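Local structure of 2-Keto-3-deoxy-(6-phospho-)gluconate aldolase (Thermoproteus tenax, 2R91) at residues P6-F11 with A242-V247; A95-Y100 with A132-D137; G177-V182 with V193-A198; N199-L204 with E248-Y253. The protein belongs, as a 2-keto-3-deoxy-(6-phospho-)gluconate aldolase, to the dihydrodipicolinate synthetase family of TIM-barrel proteins and forms a four-chain assembly. All coordinates share one frame; numbering follows the deposited sequence.

Contact 1: P6-F11 with A242-V247; sequences PVITTF and AVYELV
Ile8 is the bump of this contact, and the hollow that receives it lies on one side of the helical segment 242-247, walled by Val243, Val247 and the flat of the Tyr244 ring. The two branches of Ile8 divide the work. Ile8 CG2 sits centrally above one face of the Tyr244 ring, 4.2 Å from its plane, and presses on Val243 CG1 at 3.4 Å, closer than carbon pairs usually pack. The other branch has CG1 wedged between the backbone N and the carbonyl carbon (chi1 51°), which carries Ile8 CD1 to within 3.9 Å of Tyr244 CD1 and 4.1 Å of Val247 CG2. One isoleucine thus bridges two valines a helical turn apart. The ring in turn reaches past Ile8 to the backbone: Tyr244 OH donates to Thr9 O at 2.6 Å, the carbonyl oxygen lying at the ring edge in its plane, while the donor is tilted 28° from the carbonyl plane. A water gives a proton to Tyr244 OH at 2.6 Å and takes one from Thr9 N at 2.9 Å, so the hydroxyl both donates and accepts. The contact joins the loop after the first TIM-barrel strand, 2-6, to helix 239-251, which follows the eighth; helix 18-30 packs against Val7, Ile8 and Thr10, and helices 217-237 and 267-276 against helix 239-251.

Contact 2: A95-Y100 with A132-D137; sequences ASLPPY and AAVGRD
Arg136 reaches across to the loop Pro98 to Tyr100, and its course can be followed atom by atom. The CB bond points toward segment 95-100. Arg136 CG, set between the backbone N and the carbonyl carbon (chi1 53°), passes Pro99 O at 4.0 Å. Arg136 CD approaches Pro99 O at 3.5 Å and has Pro98 CB on its flank at 4.4 Å. A bend at chi3 (49°) then folds the chain round this carbonyl, NE and CZ staying beside Pro99 O, until NH1 gives it a hydrogen bond: Arg136 NH1 to Pro99 O is 2.8 Å, with an N-H...O angle of 149°. The donor stands above the carbonyl plane rather than on a lone pair. NH2 hydrogen-bonds to Phe102 O, further along the same loop.

Beside this polar arm Val134 makes the apolar part. Val134 CG2 meets Leu97 CD2 at 3.6 Å, while Val134 CG1 lies across Pro98, 4.1 Å from Pro98 CB, and touches Tyr100 CB at 4.0 Å. In the TIM barrel, loop 97-100 follows strand 93-96, and short helix 131-134 follows the adjacent strand 125-129, so the contact joins two successive strand-to-helix connections. Tyr101 of a second subunit covers Leu97, Ala133 and Val134, and stacks edge-to-face with Tyr100. The chemistry is that of a cation serving neutral main-chain oxygens: Pro98 and Pro99 have no N-H of their own, and the guanidinium bonds to the carbonyls of Pro99 and Phe102, bracketing the loop between them, while Val134 supplies the apolar contacts with Leu97, Pro98 and Tyr100.

Contact 3: G177-V182 with V193-A198; sequences GSDSLV and VVASSA
Asp179 spends both carboxylate oxygens on segment 193-198. OD1 accepts twice from one residue: Ser197 N donates to Asp179 OD1 at 2.9 Å (N-H...O angle 155°), arriving on the syn side, and Ser197 OG donates to Asp179 OD1 at 2.8 Å, nearly along the C-O axis. Asp179 OD2 is met on its syn side by Ser196 OG, a short bond of 2.5 Å. Ser197 OG stands between its own backbone N and carbonyl carbon (chi1 58°), which lets hydroxyl and amide of one residue converge on a single oxygen. A water adds a further donor to Asp179 OD2 at 3.0 Å; it also donates to Gly177 O at 2.6 Å and accepts from Ser196 N. Four donors thus hold the carboxylate, fixing its rotation, and Ser196 OG is paired besides with Tyr239 OH.

The two segments are the loops that follow strands 173-176 and 192-193, the last two strands of the eight-stranded TIM barrel, and Asp179 ties one loop to Ser196 and Ser197 of the other. Nearer the strands the backbones come close: Gly177 CA makes a CA-H...O contact with Val194 O at 3.4 Å, the angle at the hydrogen being 130°. Outward from the carboxylate the contact turns apolar. Ala195 CB lies 3.3 Å from Asp179 OD1 and also 3.7 Å from Val182 CG2, so the methyl touches both the carboxylate and the apolar cluster. Val182 and Val193 cross at about a right angle, CG1 to CG1, with Leu205 and Ile208 of helix 202-213 packed against Val182.

Contact 4: N199-L204 with E248-Y253; sequences NYLPEL and EIFQGY
Phe250 is the first residue of 248-253 to meet the other segment, and its ring is held between two aliphatic groups. Over one face Leu201 CD1 lies 3.8 Å from the centroid of the Phe250 ring and almost on the normal, a CH-pi contact; on the opposite face Ile249 CG2, from the preceding residue, stands 4.0 Å from the ring plane. At the root of the side chain, Phe250 CB approaches Tyr200 O at 3.3 Å.

Gln251 follows, at the last turn of helix 239-251. Its chain bends at chi2 (-56°), bringing the amide to the N-terminal end of helix 202-213, where Leu201 is at the N-cap position. This joins the end of helix 239-251, which comes after the eight barrel strands, to the loop between the last TIM-barrel strand, 192-193, and helix 202-213. Gln251 NE2 donates to Tyr200 O, 2.7 Å away and fairly straight at 162°, from above the carbonyl plane. Both oxygens of Glu203 accept through their syn lone pairs, Gln251 NE2 to Glu203 OE1 at 3.1 Å, the more bent (137°), and Gln251 NE2 to Glu203 OE2 at 3.3 Å; with three acceptors for two N-H groups, at least one is shared. Gln251 OE1 is satisfied by Asn27 and Lys31. Asn199 O, 4.2 Å from Gln251 CG, is buried without a polar partner. Past Gly252, where phi turns positive, the hydroxyl of Tyr253 hydrogen-bonds to His24 and Asn27.

From the N terminus, segment 6-11 leaves the first barrel strand and meets 242-247 only near the far end of the chain, closing contact 1. Within that long span contact 2 opens and closes first, joining the connections after strands 93-96 and 125-129; contact 3 follows, joining those after the last two strands. Contact 4 opens at 199-204, still within the span, but closes at 248-253, so it crosses contact 1, and both use helix 239-251. Contacts 1, 3 and 4 form a continuous patch: Pro6 packs on Ala195 and Ser196, and Asn199 probably hydrogen-bonds to Pro6 O and Ile8 N. Contact 2 stands apart, its centre about 28 Å from that of contact 4.

Contact 1: P6-F11 with A242-V247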
loop_
_atom_site.group_PDB
_atom_site.type_symbol
_atom_site.label_atom_id
_atom_site.label_comp_id
_atom_site.label_asym_id
_atom_site.label_seq_id
_atom_site.Cartn_x
_atom_site.Cartn_y
_atom_site.Cartn_z
ATOM N N PRO A 6 -11.684 -22.829 -9.923
ATOM C CA PRO A 6 -11.952 -22.590 -8.500
ATOM C C PRO A 6 -13.467 -22.467 -8.445
ATOM O O PRO A 6 -14.052 -21.378 -8.618
ATOM C CB PRO A 6 -11.209 -21.260 -8.213
ATOM C CG PRO A 6 -11.339 -20.481 -9.574
ATOM C CD PRO A 6 -11.363 -21.575 -10.668
ATOM N N VAL A 7 -14.115 -23.618 -8.261
ATOM C CA VAL A 7 -15.541 -23.756 -8.462
ATOM C C VAL A 7 -16.351 -23.020 -7.410
ATOM O O VAL A 7 -15.952 -22.950 -6.235
ATOM C CB VAL A 7 -15.913 -25.262 -8.550
ATOM C CG1 VAL A 7 -15.744 -25.946 -7.162
ATOM C CG2 VAL A 7 -17.314 -25.444 -9.139
ATOM N N ILE A 8 -17.477 -22.440 -7.839
ATOM C CA ILE A 8 -18.401 -21.822 -6.901
ATOM C C ILE A 8 -19.039 -22.881 -5.988
ATOM O O ILE A 8 -19.259 -24.014 -6.395
ATOM C CB ILE A 8 -19.537 -21.032 -7.619
ATOM C CG1 ILE A 8 -20.206 -21.904 -8.689
ATOM C CG2 ILE A 8 -18.980 -19.703 -8.236
ATOM C CD1 ILE A 8 -21.467 -21.302 -9.324
ATOM N N THR A 9 -19.383 -22.463 -4.775
ATOM C CA THR A 9 -20.118 -23.276 -3.845
ATOM C C THR A 9 -21.602 -22.867 -3.965
ATOM O O THR A 9 -21.968 -21.734 -3.679
ATOM C CB THR A 9 -19.580 -23.034 -2.432
ATOM O OG1 THR A 9 -18.192 -23.399 -2.372
ATOM C CG2 THR A 9 -20.388 -23.825 -1.410
ATOM N N THR A 10 -22.442 -23.802 -4.398
ATOM C CA THR A 10 -23.814 -23.500 -4.808
ATOM C C THR A 10 -24.797 -23.677 -3.636
ATOM O O THR A 10 -25.233 -24.809 -3.385
ATOM C CB THR A 10 -24.261 -24.420 -5.966
ATOM O OG1 THR A 10 -24.037 -25.786 -5.585
ATOM C CG2 THR A 10 -23.450 -24.179 -7.285
ATOM N N PHE A 11 -25.147 -22.587 -2.937
ATOM C CA PHE A 11 -26.177 -22.614 -1.896
ATOM C C PHE A 11 -27.581 -22.494 -2.524
ATOM O O PHE A 11 -27.769 -21.841 -3.569
ATOM C CB PHE A 11 -26.013 -21.460 -0.885
ATOM C CG PHE A 11 -24.816 -21.585 0.001
ATOM C CD1 PHE A 11 -24.921 -22.201 1.255
ATOM C CD2 PHE A 11 -23.588 -21.086 -0.393
ATOM C CE1 PHE A 11 -23.799 -22.326 2.075
ATOM C CE2 PHE A 11 -22.470 -21.176 0.437
ATOM C CZ PHE A 11 -22.581 -21.820 1.672
ATOM N N ALA A 242 -21.487 -11.922 -8.401
ATOM C CA ALA A 242 -21.750 -11.864 -9.835
ATOM C C ALA A 242 -21.338 -13.140 -10.589
ATOM O O ALA A 242 -21.959 -13.498 -11.593
ATOM C CB ALA A 242 -21.056 -10.573 -10.476
ATOM N N VAL A 243 -20.319 -13.845 -10.085
ATOM C CA VAL A 243 -19.833 -15.062 -10.744
ATOM C C VAL A 243 -21.003 -16.032 -10.985
ATOM O O VAL A 243 -21.100 -16.658 -12.057
ATOM C CB VAL A 243 -18.682 -15.748 -9.909
ATOM C CG1 VAL A 243 -18.359 -17.169 -10.442
ATOM C CG2 VAL A 243 -17.420 -14.913 -9.889
ATOM N N TYR A 244 -21.900 -16.132 -9.999
ATOM C CA TYR A 244 -23.051 -17.044 -10.070
ATOM C C TYR A 244 -24.006 -16.636 -11.181
ATOM O O TYR A 244 -24.494 -17.488 -11.950
ATOM C CB TYR A 244 -23.848 -16.977 -8.763
ATOM C CG TYR A 244 -23.174 -17.574 -7.559
ATOM C CD1 TYR A 244 -23.536 -18.867 -7.095
ATOM C CD2 TYR A 244 -22.201 -16.846 -6.841
ATOM C CE1 TYR A 244 -22.911 -19.414 -5.954
ATOM C CE2 TYR A 244 -21.569 -17.386 -5.712
ATOM C CZ TYR A 244 -21.962 -18.677 -5.262
ATOM O OH TYR A 244 -21.348 -19.206 -4.124
ATOM N N GLU A 245 -24.274 -15.328 -11.280
ATOM C CA GLU A 245 -25.152 -14.846 -12.353
ATOM C C GLU A 245 -24.499 -15.007 -13.729
ATOM O O GLU A 245 -25.187 -15.339 -14.710
ATOM C CB GLU A 245 -25.628 -13.398 -12.087
ATOM C CG GLU A 245 -26.567 -12.807 -13.157
ATOM C CD GLU A 245 -27.911 -13.543 -13.227
ATOM O OE1 GLU A 245 -28.251 -14.258 -12.272
ATOM O OE2 GLU A 245 -28.611 -13.415 -14.246
ATOM N N LEU A 246 -23.177 -14.790 -13.809
ATOM C CA LEU A 246 -22.442 -15.039 -15.052
ATOM C C LEU A 246 -22.565 -16.508 -15.514
ATOM O O LEU A 246 -22.708 -16.789 -16.711
ATOM C CB LEU A 246 -20.970 -14.625 -14.930
ATOM C CG LEU A 246 -20.722 -13.115 -14.736
ATOM C CD1 LEU A 246 -19.246 -12.849 -14.515
ATOM C CD2 LEU A 246 -21.249 -12.297 -15.962
ATOM N N VAL A 247 -22.486 -17.452 -14.576
ATOM C CA VAL A 247 -22.771 -18.854 -14.934
ATOM C C VAL A 247 -24.170 -18.999 -15.545
ATOM O O VAL A 247 -24.333 -19.633 -16.593
ATOM C CB VAL A 247 -22.640 -19.812 -13.712
ATOM C CG1 VAL A 247 -23.013 -21.296 -14.101
ATOM C CG2 VAL A 247 -21.229 -19.735 -13.139
HETATM O O HOH W 1 -18.812 -19.747 -4.026
#

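Contact 2: A95-Y100 with A132-D137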
loop_
_atom_site.group_PDB
_atom_site.type_symbol
_atom_site.label_atom_id
_atom_site.label_comp_id
_atom_site.label_asym_id
_atom_site.label_seq_id
_atom_site.Cartn_x
_atom_site.Cartn_y
_atom_site.Cartn_z
ATOM N N ALA A 95 -4.747 -27.911 -0.938
ATOM C CA ALA A 95 -4.096 -26.606 -0.989
ATOM C C ALA A 95 -4.461 -25.854 0.269
ATOM O O ALA A 95 -5.486 -26.143 0.882
ATOM C CB ALA A 95 -4.554 -25.821 -2.222
ATOM N N SER A 96 -3.650 -24.877 0.650
ATOM C CA SER A 96 -4.048 -23.967 1.728
ATOM C C SER A 96 -3.582 -22.538 1.491
ATOM O O SER A 96 -2.437 -22.302 1.085
ATOM C CB SER A 96 -3.534 -24.437 3.123
ATOM O OG SER A 96 -4.122 -23.630 4.138
ATOM N N LEU A 97 -4.480 -21.594 1.750
ATOM C CA LEU A 97 -4.087 -20.228 2.023
ATOM C C LEU A 97 -3.104 -20.275 3.179
ATOM O O LEU A 97 -3.191 -21.170 4.034
ATOM C CB LEU A 97 -5.314 -19.421 2.462
ATOM C CG LEU A 97 -6.430 -19.213 1.424
ATOM C CD1 LEU A 97 -7.740 -18.747 2.068
ATOM C CD2 LEU A 97 -5.993 -18.170 0.358
ATOM N N PRO A 98 -2.192 -19.275 3.248
ATOM C CA PRO A 98 -1.476 -19.054 4.494
ATOM C C PRO A 98 -2.483 -18.577 5.556
ATOM O O PRO A 98 -3.532 -18.051 5.220
ATOM C CB PRO A 98 -0.546 -17.866 4.171
ATOM C CG PRO A 98 -0.484 -17.784 2.621
ATOM C CD PRO A 98 -1.851 -18.290 2.196
ATOM N N PRO A 99 -2.141 -18.723 6.835
ATOM C CA PRO A 99 -3.007 -18.110 7.861
ATOM C C PRO A 99 -3.344 -16.658 7.471
ATOM O O PRO A 99 -2.438 -15.887 7.141
ATOM C CB PRO A 99 -2.110 -18.141 9.118
ATOM C CG PRO A 99 -1.319 -19.514 8.924
ATOM C CD PRO A 99 -0.990 -19.454 7.406
ATOM N N TYR A 100 -4.627 -16.317 7.473
ATOM C CA TYR A 100 -5.107 -15.005 7.046
ATOM C C TYR A 100 -5.752 -14.235 8.216
ATOM O O TYR A 100 -5.691 -14.669 9.380
ATOM C CB TYR A 100 -6.104 -15.171 5.876
ATOM C CG TYR A 100 -7.193 -16.231 6.130
ATOM C CD1 TYR A 100 -8.412 -15.873 6.701
ATOM C CD2 TYR A 100 -7.004 -17.567 5.767
ATOM C CE1 TYR A 100 -9.422 -16.835 6.943
ATOM C CE2 TYR A 100 -7.996 -18.524 5.998
ATOM C CZ TYR A 100 -9.197 -18.144 6.592
ATOM O OH TYR A 100 -10.182 -19.076 6.808
ATOM N N ALA A 132 -3.711 -10.092 -1.700
ATOM C CA ALA A 132 -4.776 -9.088 -1.529
ATOM C C ALA A 132 -5.884 -9.518 -0.538
ATOM O O ALA A 132 -6.497 -8.668 0.106
ATOM C CB ALA A 132 -5.419 -8.731 -2.871
ATOM N N ALA A 133 -6.174 -10.823 -0.482
ATOM C CA ALA A 133 -7.232 -11.331 0.397
ATOM C C ALA A 133 -6.627 -11.738 1.750
ATOM O O ALA A 133 -7.172 -11.421 2.802
ATOM C CB ALA A 133 -7.948 -12.534 -0.275
ATOM N N VAL A 134 -5.468 -12.394 1.710
ATOM C CA VAL A 134 -4.846 -12.996 2.907
ATOM C C VAL A 134 -4.189 -11.950 3.825
ATOM O O VAL A 134 -4.191 -12.086 5.068
ATOM C CB VAL A 134 -3.830 -14.061 2.445
ATOM C CG1 VAL A 134 -2.918 -14.556 3.577
ATOM C CG2 VAL A 134 -4.581 -15.206 1.762
ATOM N N GLY A 135 -3.633 -10.902 3.213
ATOM C CA GLY A 135 -2.990 -9.835 3.957
ATOM C C GLY A 135 -1.507 -10.094 4.168
ATOM O O GLY A 135 -0.834 -9.336 4.855
ATOM N N ARG A 136 -1.011 -11.210 3.633
ATOM C CA ARG A 136 0.430 -11.504 3.618
ATOM C C ARG A 136 0.746 -12.291 2.357
ATOM O O ARG A 136 -0.137 -12.876 1.729
ATOM C CB ARG A 136 0.919 -12.299 4.872
ATOM C CG ARG A 136 0.136 -13.602 5.192
ATOM C CD ARG A 136 0.657 -14.339 6.444
ATOM N NE ARG A 136 0.800 -13.410 7.573
ATOM C CZ ARG A 136 -0.179 -12.991 8.370
ATOM N NH1 ARG A 136 -1.436 -13.490 8.267
ATOM N NH2 ARG A 136 0.120 -12.088 9.304
ATOM N N ASP A 137 2.024 -12.361 2.050
ATOM C CA ASP A 137 2.549 -13.070 0.885
ATOM C C ASP A 137 3.484 -14.174 1.363
ATOM O O ASP A 137 4.318 -13.938 2.239
ATOM C CB ASP A 137 3.362 -12.053 0.036
ATOM C CG ASP A 137 3.894 -12.643 -1.273
ATOM O OD1 ASP A 137 3.274 -13.548 -1.842
ATOM O OD2 ASP A 137 4.962 -12.184 -1.727
#

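Contact 3: G177-V182 with V193-A198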
loop_
_atom_site.group_PDB
_atom_site.type_symbol
_atom_site.label_atom_id
_atom_site.label_comp_id
_atom_site.label_asym_id
_atom_site.label_seq_id
_atom_site.Cartn_x
_atom_site.Cartn_y
_atom_site.Cartn_z
ATOM N N GLY A 177 -3.735 -17.341 -10.770
ATOM C CA GLY A 177 -5.185 -17.322 -10.494
ATOM C C GLY A 177 -5.917 -16.057 -10.947
ATOM O O GLY A 177 -7.116 -15.896 -10.701
ATOM N N SER A 178 -5.214 -15.158 -11.630
ATOM C CA SER A 178 -5.821 -13.905 -12.094
ATOM C C SER A 178 -6.509 -14.091 -13.464
ATOM O O SER A 178 -5.891 -14.594 -14.406
ATOM C CB SER A 178 -4.776 -12.775 -12.118
ATOM O OG SER A 178 -5.340 -11.603 -12.723
ATOM N N ASP A 179 -7.794 -13.765 -13.550
ATOM C CA ASP A 179 -8.517 -13.837 -14.839
ATOM C C ASP A 179 -7.856 -12.970 -15.931
ATOM O O ASP A 179 -7.950 -13.272 -17.125
ATOM C CB ASP A 179 -9.938 -13.356 -14.655
ATOM C CG ASP A 179 -10.801 -14.373 -13.904
ATOM O OD1 ASP A 179 -11.091 -15.436 -14.463
ATOM O OD2 ASP A 179 -11.139 -14.099 -12.759
ATOM N N SER A 180 -7.204 -11.889 -15.509
ATOM C CA SER A 180 -6.570 -10.980 -16.481
ATOM C C SER A 180 -5.271 -11.554 -17.041
ATOM O O SER A 180 -4.684 -10.976 -17.977
ATOM C CB SER A 180 -6.304 -9.651 -15.794
ATOM O OG SER A 180 -5.219 -9.853 -14.900
ATOM N N LEU A 181 -4.798 -12.670 -16.480
ATOM C CA LEU A 181 -3.521 -13.290 -16.891
ATOM C C LEU A 181 -3.626 -14.702 -17.507
ATOM O O LEU A 181 -2.622 -15.422 -17.589
ATOM C CB LEU A 181 -2.495 -13.300 -15.738
ATOM C CG LEU A 181 -1.981 -11.940 -15.247
ATOM C CD1 LEU A 181 -1.139 -12.061 -13.967
ATOM C CD2 LEU A 181 -1.172 -11.249 -16.407
ATOM N N VAL A 182 -4.816 -15.109 -17.938
ATOM C CA VAL A 182 -4.970 -16.446 -18.547
ATOM C C VAL A 182 -4.109 -16.615 -19.809
ATOM O O VAL A 182 -3.314 -17.544 -19.943
ATOM C CB VAL A 182 -6.445 -16.740 -18.859
ATOM C CG1 VAL A 182 -6.583 -18.020 -19.697
ATOM C CG2 VAL A 182 -7.259 -16.886 -17.508
ATOM N N VAL A 193 -3.756 -22.440 -15.370
ATOM C CA VAL A 193 -4.459 -21.315 -14.760
ATOM C C VAL A 193 -5.487 -21.852 -13.783
ATOM O O VAL A 193 -6.044 -22.923 -14.004
ATOM C CB VAL A 193 -5.190 -20.423 -15.835
ATOM C CG1 VAL A 193 -4.149 -19.830 -16.827
ATOM C CG2 VAL A 193 -6.253 -21.219 -16.635
ATOM N N VAL A 194 -5.746 -21.088 -12.729
ATOM C CA VAL A 194 -6.878 -21.360 -11.854
ATOM C C VAL A 194 -7.749 -20.111 -11.782
ATOM O O VAL A 194 -7.803 -19.427 -10.778
ATOM C CB VAL A 194 -6.431 -21.771 -10.405
ATOM C CG1 VAL A 194 -7.645 -22.229 -9.572
ATOM C CG2 VAL A 194 -5.399 -22.875 -10.438
ATOM N N ALA A 195 -8.458 -19.830 -12.854
ATOM C CA ALA A 195 -9.211 -18.589 -12.965
ATOM C C ALA A 195 -10.707 -18.768 -12.682
ATOM O O ALA A 195 -11.347 -19.715 -13.163
ATOM C CB ALA A 195 -8.961 -17.958 -14.388
ATOM N N SER A 196 -11.285 -17.811 -11.959
ATOM C CA SER A 196 -12.718 -17.825 -11.620
ATOM C C SER A 196 -13.633 -17.941 -12.831
ATOM O O SER A 196 -14.709 -18.539 -12.747
ATOM C CB SER A 196 -13.071 -16.563 -10.819
ATOM O OG SER A 196 -13.035 -15.403 -11.666
ATOM N N SER A 197 -13.210 -17.383 -13.974
ATOM C CA SER A 197 -14.021 -17.458 -15.192
ATOM C C SER A 197 -14.169 -18.878 -15.779
ATOM O O SER A 197 -14.992 -19.093 -16.673
ATOM C CB SER A 197 -13.458 -16.531 -16.296
ATOM O OG SER A 197 -12.126 -16.878 -16.591
ATOM N N ALA A 198 -13.382 -19.842 -15.309
ATOM C CA ALA A 198 -13.665 -21.234 -15.702
ATOM C C ALA A 198 -15.053 -21.681 -15.239
ATOM O O ALA A 198 -15.586 -22.658 -15.753
ATOM C CB ALA A 198 -12.581 -22.196 -15.215
HETATM O O HOH W 2 -9.694 -15.698 -10.685
#

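Contact 4: N199-L204 with E248-Y253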
loop_
_atom_site.group_PDB
_atom_site.type_symbol
_atom_site.label_atom_id
_atom_site.label_comp_id
_atom_site.label_asym_id
_atom_site.label_seq_id
_atom_site.Cartn_x
_atom_site.Cartn_y
_atom_site.Cartn_z
ATOM N N ASN A 199 -15.636 -20.976 -14.276
ATOM C CA ASN A 199 -17.019 -21.256 -13.908
ATOM C C ASN A 199 -18.018 -20.916 -15.000
ATOM O O ASN A 199 -18.949 -21.670 -15.239
ATOM C CB ASN A 199 -17.433 -20.508 -12.638
ATOM C CG ASN A 199 -16.829 -21.118 -11.407
ATOM O OD1 ASN A 199 -17.290 -22.166 -10.946
ATOM N ND2 ASN A 199 -15.759 -20.508 -10.903
ATOM N N TYR A 200 -17.866 -19.734 -15.607
ATOM C CA TYR A 200 -18.906 -19.232 -16.516
ATOM C C TYR A 200 -18.536 -19.284 -17.987
ATOM O O TYR A 200 -19.428 -19.334 -18.820
ATOM C CB TYR A 200 -19.375 -17.824 -16.118
ATOM C CG TYR A 200 -18.275 -16.792 -15.850
ATOM C CD1 TYR A 200 -17.763 -15.999 -16.878
ATOM C CD2 TYR A 200 -17.820 -16.553 -14.547
ATOM C CE1 TYR A 200 -16.775 -15.021 -16.612
ATOM C CE2 TYR A 200 -16.850 -15.594 -14.273
ATOM C CZ TYR A 200 -16.343 -14.818 -15.316
ATOM O OH TYR A 200 -15.378 -13.868 -15.046
ATOM N N LEU A 201 -17.242 -19.268 -18.304
ATOM C CA LEU A 201 -16.784 -19.331 -19.699
ATOM C C LEU A 201 -15.592 -20.248 -19.900
ATOM O O LEU A 201 -14.559 -19.841 -20.455
ATOM C CB LEU A 201 -16.473 -17.903 -20.261
ATOM C CG LEU A 201 -17.728 -17.135 -20.639
ATOM C CD1 LEU A 201 -17.447 -15.613 -20.787
ATOM C CD2 LEU A 201 -18.335 -17.736 -21.926
ATOM N N PRO A 202 -15.730 -21.528 -19.480
ATOM C CA PRO A 202 -14.627 -22.468 -19.667
ATOM C C PRO A 202 -14.253 -22.579 -21.147
ATOM O O PRO A 202 -13.090 -22.775 -21.462
ATOM C CB PRO A 202 -15.228 -23.820 -19.163
ATOM C CG PRO A 202 -16.733 -23.641 -19.230
ATOM C CD PRO A 202 -16.899 -22.160 -18.834
ATOM N N GLU A 203 -15.241 -22.484 -22.038
ATOM C CA GLU A 203 -14.958 -22.634 -23.471
ATOM C C GLU A 203 -14.108 -21.473 -23.986
ATOM O O GLU A 203 -13.359 -21.638 -24.920
ATOM C CB GLU A 203 -16.234 -22.794 -24.300
ATOM C CG GLU A 203 -17.265 -21.649 -24.220
ATOM C CD GLU A 203 -18.267 -21.788 -23.044
ATOM O OE1 GLU A 203 -17.851 -21.829 -21.896
ATOM O OE2 GLU A 203 -19.490 -21.863 -23.276
ATOM N N LEU A 204 -14.233 -20.301 -23.365
ATOM C CA LEU A 204 -13.353 -19.163 -23.689
ATOM C C LEU A 204 -11.916 -19.421 -23.247
ATOM O O LEU A 204 -10.953 -19.135 -23.984
ATOM C CB LEU A 204 -13.901 -17.859 -23.088
ATOM C CG LEU A 204 -13.277 -16.494 -23.509
ATOM C CD1 LEU A 204 -14.130 -15.325 -23.072
ATOM C CD2 LEU A 204 -11.921 -16.299 -22.893
ATOM N N GLU A 248 -25.189 -18.431 -14.903
ATOM C CA GLU A 248 -26.548 -18.538 -15.467
ATOM C C GLU A 248 -26.597 -17.918 -16.870
ATOM O O GLU A 248 -27.107 -18.521 -17.826
ATOM C CB GLU A 248 -27.583 -17.872 -14.544
ATOM C CG GLU A 248 -27.505 -18.437 -13.134
ATOM C CD GLU A 248 -28.816 -18.452 -12.370
ATOM O OE1 GLU A 248 -29.859 -17.950 -12.899
ATOM O OE2 GLU A 248 -28.791 -18.987 -11.230
ATOM N N ILE A 249 -26.058 -16.705 -16.988
ATOM C CA ILE A 249 -26.031 -16.002 -18.285
ATOM C C ILE A 249 -25.378 -16.799 -19.414
ATOM O O ILE A 249 -25.971 -16.989 -20.478
ATOM C CB ILE A 249 -25.322 -14.638 -18.167
ATOM C CG1 ILE A 249 -26.176 -13.678 -17.330
ATOM C CG2 ILE A 249 -25.045 -14.040 -19.588
ATOM C CD1 ILE A 249 -25.416 -12.389 -16.879
ATOM N N PHE A 250 -24.163 -17.276 -19.191
ATOM C CA PHE A 250 -23.407 -17.882 -20.261
ATOM C C PHE A 250 -23.620 -19.393 -20.422
ATOM O O PHE A 250 -23.383 -19.943 -21.516
ATOM C CB PHE A 250 -21.924 -17.600 -20.079
ATOM C CG PHE A 250 -21.538 -16.157 -20.337
ATOM C CD1 PHE A 250 -21.491 -15.653 -21.638
ATOM C CD2 PHE A 250 -21.200 -15.325 -19.296
ATOM C CE1 PHE A 250 -21.118 -14.316 -21.880
ATOM C CE2 PHE A 250 -20.830 -13.991 -19.534
ATOM C CZ PHE A 250 -20.804 -13.495 -20.813
ATOM N N GLN A 251 -24.001 -20.066 -19.332
ATOM C CA GLN A 251 -24.147 -21.540 -19.357
ATOM C C GLN A 251 -25.612 -21.992 -19.339
ATOM O O GLN A 251 -25.908 -23.129 -19.667
ATOM C CB GLN A 251 -23.369 -22.204 -18.196
ATOM C CG GLN A 251 -21.870 -21.955 -18.224
ATOM C CD GLN A 251 -21.254 -22.393 -19.542
ATOM O OE1 GLN A 251 -21.532 -23.505 -20.030
ATOM N NE2 GLN A 251 -20.422 -21.515 -20.147
ATOM N N GLY A 252 -26.518 -21.117 -18.936
ATOM C CA GLY A 252 -27.942 -21.373 -19.125
ATOM C C GLY A 252 -28.603 -22.343 -18.152
ATOM O O GLY A 252 -29.620 -22.970 -18.487
ATOM N N TYR A 253 -28.051 -22.473 -16.951
ATOM C CA TYR A 253 -28.709 -23.263 -15.902
ATOM C C TYR A 253 -28.589 -22.531 -14.573
ATOM O O TYR A 253 -27.778 -21.596 -14.432
ATOM C CB TYR A 253 -28.131 -24.694 -15.798
ATOM C CG TYR A 253 -26.625 -24.760 -15.668
ATOM C CD1 TYR A 253 -25.977 -24.341 -14.506
ATOM C CD2 TYR A 253 -25.852 -25.237 -16.715
ATOM C CE1 TYR A 253 -24.554 -24.382 -14.404
ATOM C CE2 TYR A 253 -24.470 -25.311 -16.625
ATOM C CZ TYR A 253 -23.835 -24.868 -15.461
ATOM O OH TYR A 253 -22.476 -24.951 -15.428
#